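Local structure of fructose-bisphosphate aldolase (Thermus caldophilus, 2FJK) at residues L170-G175 / P192-I197; A131-L136 / L151-E156. The protein belongs to the class II fructose-bisphosphate aldolases, enzymes of the TIM-barrel clan, and holds 1,3-dihydroxyacetonephosphate in this model. One frame throughout, in Å; residues are numbered along the deposited sequence.

Interaction 1 of 2, residues L170-G175 / P192-I197; sequences LAVAIG and PRLARI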
loop_
_atom_site.group_PDB
_atom_site.type_symbol
_atom_site.label_atom_id
_atom_site.label_comp_id
_atom_site.label_asym_id
_atom_site.label_seq_id
_atom_site.Cartn_x
_atom_site.Cartn_y
_atom_site.Cartn_z
ATOM N N LEU A 170 -9.935 27.420 -8.947
ATOM C CA LEU A 170 -10.939 28.466 -8.715
ATOM C C LEU A 170 -12.370 28.063 -9.044
ATOM O O LEU A 170 -12.750 27.934 -10.202
ATOM C CB LEU A 170 -10.619 29.766 -9.474
ATOM C CG LEU A 170 -11.748 30.808 -9.351
ATOM C CD1 LEU A 170 -11.907 31.201 -7.889
ATOM C CD2 LEU A 170 -11.463 32.037 -10.205
ATOM N N ALA A 171 -13.162 27.877 -7.996
ATOM C CA ALA A 171 -14.567 27.523 -8.129
ATOM C C ALA A 171 -15.324 28.856 -8.194
ATOM O O ALA A 171 -15.101 29.741 -7.366
ATOM C CB ALA A 171 -15.008 26.712 -6.917
ATOM N N VAL A 172 -16.205 29.008 -9.175
ATOM C CA VAL A 172 -16.939 30.262 -9.309
ATOM C C VAL A 172 -18.413 30.182 -8.939
ATOM O O VAL A 172 -19.040 29.126 -9.033
ATOM C CB VAL A 172 -16.820 30.819 -10.746
ATOM C CG1 VAL A 172 -15.347 30.975 -11.110
ATOM C CG2 VAL A 172 -17.527 29.896 -11.732
ATOM N N ALA A 173 -18.955 31.319 -8.519
ATOM C CA ALA A 173 -20.363 31.428 -8.131
ATOM C C ALA A 173 -21.141 32.131 -9.240
ATOM O O ALA A 173 -21.025 33.346 -9.415
ATOM C CB ALA A 173 -20.486 32.219 -6.830
ATOM N N ILE A 174 -21.940 31.378 -9.983
ATOM C CA ILE A 174 -22.695 31.972 -11.077
ATOM C C ILE A 174 -24.147 31.543 -11.146
ATOM O O ILE A 174 -24.756 31.589 -12.218
ATOM C CB ILE A 174 -22.044 31.651 -12.422
ATOM C CG1 ILE A 174 -21.995 30.130 -12.629
ATOM C CG2 ILE A 174 -20.656 32.258 -12.466
ATOM C CD1 ILE A 174 -21.375 29.709 -13.950
ATOM N N GLY A 175 -24.696 31.118 -10.015
ATOM C CA GLY A 175 -26.083 30.708 -9.999
ATOM C C GLY A 175 -26.384 29.300 -9.535
ATOM O O GLY A 175 -27.558 28.955 -9.411
ATOM N N PRO A 192 -22.845 35.276 -18.836
ATOM C CA PRO A 192 -21.987 36.406 -19.201
ATOM C C PRO A 192 -20.930 36.607 -18.130
ATOM O O PRO A 192 -19.771 36.884 -18.428
ATOM C CB PRO A 192 -22.966 37.577 -19.268
ATOM C CG PRO A 192 -24.236 36.914 -19.688
ATOM C CD PRO A 192 -24.258 35.688 -18.812
ATOM N N ARG A 193 -21.353 36.467 -16.878
ATOM C CA ARG A 193 -20.463 36.617 -15.739
ATOM C C ARG A 193 -19.344 35.580 -15.828
ATOM O O ARG A 193 -18.175 35.887 -15.607
ATOM C CB ARG A 193 -21.246 36.415 -14.444
ATOM C CG ARG A 193 -20.489 36.798 -13.207
ATOM C CD ARG A 193 -21.316 36.580 -11.960
ATOM N NE ARG A 193 -20.892 37.512 -10.925
ATOM C CZ ARG A 193 -21.312 38.767 -10.835
ATOM N NH1 ARG A 193 -22.187 39.239 -11.712
ATOM N NH2 ARG A 193 -20.827 39.559 -9.891
ATOM N N LEU A 194 -19.712 34.343 -16.150
ATOM C CA LEU A 194 -18.729 33.273 -16.277
ATOM C C LEU A 194 -17.744 33.657 -17.384
ATOM O O LEU A 194 -16.528 33.513 -17.238
ATOM C CB LEU A 194 -19.434 31.957 -16.620
ATOM C CG LEU A 194 -18.571 30.705 -16.824
ATOM C CD1 LEU A 194 -17.650 30.483 -15.618
ATOM C CD2 LEU A 194 -19.484 29.508 -17.025
ATOM N N ALA A 195 -18.284 34.168 -18.486
ATOM C CA ALA A 195 -17.466 34.575 -19.622
ATOM C C ALA A 195 -16.433 35.634 -19.243
ATOM O O ALA A 195 -15.278 35.544 -19.653
ATOM C CB ALA A 195 -18.364 35.085 -20.759
ATOM N N ARG A 196 -16.842 36.631 -18.461
ATOM C CA ARG A 196 -15.924 37.697 -18.039
ATOM C C ARG A 196 -14.815 37.161 -17.142
ATOM O O ARG A 196 -13.645 37.506 -17.298
ATOM C CB ARG A 196 -16.668 38.789 -17.265
ATOM C CG ARG A 196 -17.657 39.610 -18.068
ATOM C CD ARG A 196 -18.216 40.726 -17.191
ATOM N NE ARG A 196 -19.199 41.560 -17.874
ATOM C CZ ARG A 196 -19.821 42.591 -17.307
ATOM N NH1 ARG A 196 -19.561 42.914 -16.046
ATOM N NH2 ARG A 196 -20.697 43.305 -18.002
ATOM N N ILE A 197 -15.202 36.330 -16.183
ATOM C CA ILE A 197 -14.256 35.747 -15.239
ATOM C C ILE A 197 -13.222 34.889 -15.968
ATOM O O ILE A 197 -12.040 34.898 -15.619
ATOM C CB ILE A 197 -15.013 34.907 -14.183
ATOM C CG1 ILE A 197 -16.108 35.771 -13.550
ATOM C CG2 ILE A 197 -14.062 34.428 -13.097
ATOM C CD1 ILE A 197 -17.134 35.008 -12.753
#
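Ile174 meets Leu194 through its tip: CD1 lies 3.6 Å from Leu194 CD2 and 4.0 Å from Leu194 CB, so one methyl presses against the flank of the leucine while the two side chains cross obliquely. With CG1 of Ile174 set between its own backbone N and carbonyl carbon (chi1 60°) and the chain then extended (chi2 179°), CD1 is carried out to the helix. Val172, two residues earlier, also points at helix 191-200 and divides its branches. Its CG2 reaches Leu194 CD1 at 3.9 Å, the two side chains roughly perpendicular, and its CG1 faces Ile197 CG2 at 4.2 Å, the two side chains lying antiparallel, side by side. Leu194 and Ile197, nearly one helical turn apart, thus share the valine between them. At the edge, the extended chain of Arg193 passes by, with CD 4.1 Å from Ala173 O; its NE lies implausibly close to Thr153 O, so any weak bond there is doubtful.

Further out, Leu205 touches both Val172 and Leu194, and Pro155 and Ala158 of helix 155-164 pack on Ile197. Backbone bonds from Leu170 and Val172 to Val206 set strand 171-172 beside strand 205-207. Apolar throughout its centre, the interface has helix 191-200 covering the outer face of a parallel strand pair: a beta-alpha-beta crossover in the wall of a TIM barrel.

Interaction 2 of 2, residues A131-L136 / L151-E156; sequences AELGRL and LLTNPE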
loop_
_atom_site.group_PDB
_atom_site.type_symbol
_atom_site.label_atom_id
_atom_site.label_comp_id
_atom_site.label_asym_id
_atom_site.label_seq_id
_atom_site.Cartn_x
_atom_site.Cartn_y
_atom_site.Cartn_z
ATOM N N ALA A 131 -9.703 26.956 -4.950
ATOM C CA ALA A 131 -10.203 27.962 -4.025
ATOM C C ALA A 131 -11.472 28.554 -4.607
ATOM O O ALA A 131 -11.668 28.539 -5.821
ATOM C CB ALA A 131 -9.160 29.045 -3.820
ATOM N N GLU A 132 -12.346 29.065 -3.752
ATOM C CA GLU A 132 -13.567 29.653 -4.266
ATOM C C GLU A 132 -13.795 31.085 -3.814
ATOM O O GLU A 132 -13.485 31.460 -2.684
ATOM C CB GLU A 132 -14.778 28.777 -3.913
ATOM C CG GLU A 132 -14.999 28.515 -2.440
ATOM C CD GLU A 132 -16.013 27.396 -2.204
ATOM O OE1 GLU A 132 -17.150 27.478 -2.734
ATOM O OE2 GLU A 132 -15.667 26.429 -1.488
ATOM N N LEU A 133 -14.322 31.880 -4.737
ATOM C CA LEU A 133 -14.636 33.280 -4.497
ATOM C C LEU A 133 -16.111 33.450 -4.840
ATOM O O LEU A 133 -16.549 33.082 -5.933
ATOM C CB LEU A 133 -13.785 34.168 -5.402
ATOM C CG LEU A 133 -13.877 35.675 -5.192
ATOM C CD1 LEU A 133 -13.513 36.045 -3.739
ATOM C CD2 LEU A 133 -12.936 36.350 -6.179
ATOM N N GLY A 134 -16.876 34.001 -3.905
ATOM C CA GLY A 134 -18.299 34.181 -4.129
ATOM C C GLY A 134 -19.045 33.032 -3.479
ATOM O O GLY A 134 -18.534 31.917 -3.419
ATOM N N ARG A 135 -20.249 33.293 -2.990
ATOM C CA ARG A 135 -21.037 32.261 -2.333
ATOM C C ARG A 135 -21.894 31.499 -3.328
ATOM O O ARG A 135 -22.534 32.099 -4.189
ATOM C CB ARG A 135 -21.927 32.891 -1.269
ATOM C CG ARG A 135 -22.661 31.895 -0.399
ATOM C CD ARG A 135 -22.237 32.054 1.045
ATOM N NE ARG A 135 -22.293 33.454 1.457
ATOM C CZ ARG A 135 -22.045 33.884 2.691
ATOM N NH1 ARG A 135 -21.723 33.021 3.646
ATOM N NH2 ARG A 135 -22.121 35.178 2.969
ATOM N N LEU A 136 -21.908 30.176 -3.203
ATOM C CA LEU A 136 -22.695 29.336 -4.099
ATOM C C LEU A 136 -24.164 29.390 -3.729
ATOM O O LEU A 136 -24.695 28.478 -3.099
ATOM C CB LEU A 136 -22.218 27.882 -4.053
ATOM C CG LEU A 136 -20.970 27.497 -4.847
ATOM C CD1 LEU A 136 -20.669 26.026 -4.609
ATOM C CD2 LEU A 136 -21.192 27.759 -6.322
ATOM N N LEU A 151 -23.664 38.891 -4.143
ATOM C CA LEU A 151 -23.408 37.470 -4.312
ATOM C C LEU A 151 -22.757 37.268 -5.672
ATOM O O LEU A 151 -22.681 38.200 -6.470
ATOM C CB LEU A 151 -24.726 36.695 -4.261
ATOM C CG LEU A 151 -24.642 35.181 -4.470
ATOM C CD1 LEU A 151 -24.030 34.544 -3.232
ATOM C CD2 LEU A 151 -26.028 34.610 -4.739
ATOM N N LEU A 152 -22.294 36.051 -5.929
ATOM C CA LEU A 152 -21.673 35.703 -7.202
ATOM C C LEU A 152 -20.307 36.334 -7.429
ATOM O O LEU A 152 -20.075 37.499 -7.110
ATOM C CB LEU A 152 -22.607 36.062 -8.359
ATOM C CG LEU A 152 -24.045 35.541 -8.235
ATOM C CD1 LEU A 152 -24.803 35.872 -9.511
ATOM C CD2 LEU A 152 -24.051 34.039 -7.988
ATOM N N THR A 153 -19.412 35.538 -8.003
ATOM C CA THR A 153 -18.045 35.945 -8.291
ATOM C C THR A 153 -17.922 37.172 -9.182
ATOM O O THR A 153 -18.601 37.286 -10.202
ATOM C CB THR A 153 -17.269 34.805 -8.976
ATOM O OG1 THR A 153 -17.407 33.606 -8.205
ATOM C CG2 THR A 153 -15.792 35.162 -9.097
ATOM N N ASN A 154 -17.040 38.082 -8.785
ATOM C CA ASN A 154 -16.771 39.295 -9.544
ATOM C C ASN A 154 -15.444 39.034 -10.264
ATOM O O ASN A 154 -14.415 38.817 -9.620
ATOM C CB ASN A 154 -16.632 40.484 -8.592
ATOM C CG ASN A 154 -16.145 41.745 -9.292
ATOM O OD1 ASN A 154 -16.856 42.344 -10.101
ATOM N ND2 ASN A 154 -14.922 42.150 -8.981
ATOM N N PRO A 155 -15.452 39.043 -11.606
ATOM C CA PRO A 155 -14.240 38.798 -12.396
ATOM C C PRO A 155 -12.957 39.480 -11.916
ATOM O O PRO A 155 -11.977 38.800 -11.608
ATOM C CB PRO A 155 -14.653 39.210 -13.816
ATOM C CG PRO A 155 -15.857 40.088 -13.614
ATOM C CD PRO A 155 -16.572 39.418 -12.485
ATOM N N GLU A 156 -12.951 40.809 -11.851
ATOM C CA GLU A 156 -11.761 41.526 -11.401
ATOM C C GLU A 156 -11.241 40.938 -10.103
ATOM O O GLU A 156 -10.044 40.713 -9.947
ATOM C CB GLU A 156 -12.063 43.010 -11.191
ATOM C CG GLU A 156 -11.852 43.870 -12.414
ATOM C CD GLU A 156 -12.662 43.403 -13.598
ATOM O OE1 GLU A 156 -13.815 42.959 -13.387
ATOM O OE2 GLU A 156 -12.152 43.492 -14.737
#
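Thr153 turns OG1 to the side of its own backbone N, anti to its carbonyl carbon (chi1 -52°), and this sets the hydroxyl against Leu133 O, to which it donates a hydrogen bond. The modelled length from Thr153 OG1 to Leu133 O, 2.5 Å, is very short, so its exact value is doubtful. Leu151 swings CG away from its backbone N (chi1 178°), which brings CD1 across Arg135, 3.3 Å from Arg135 CB and 3.0 Å from Arg135 O, the side chains crossing at about a right angle; so close an approach makes the methyl's placement doubtful.

Between these two points the chains run close: the CA atoms of Gly134 and Thr153 are 4.5 Å apart, with no side chain on the glycine to hold them off. Thr153 OG1 has a second partner, the backbone N of Ala173, so a single buried hydroxyl ties together the ends of two neighbouring strands. Phe161 of helix 155-164 and Phe108 of helix 108-124 cover Leu133.

Asn154 then occupies the N-cap position of helix 155-164. The contact therefore joins the end of strand 128-133 to the lead-in of helix 155-164, which follows the strand after the short helix 146-150, within a beta-alpha-beta crossover of the TIM barrel.

How the interactions relate
Interaction 2 is complete in the sequence before interaction 1 begins, and their centres lie 7 Å apart. The chain runs from strand 128-133 through the short helix 146-150 and helix 155-164 to strand 171-172, then through helix 191-200 to strand 205-207, so the two contacts belong to successive beta-alpha units. Strands 128-133 and 171-172 are parallel neighbours, a probable hydrogen bond joining Ala171 N to Ala131 O at 2.7 Å. Helices 155-164 and 191-200 also pack together, making one continuous piece of barrel wall. Beyond it, the ligand-pocket residues His178, Gly179 and Lys182 follow 170-175, and His208 follows strand 205-207.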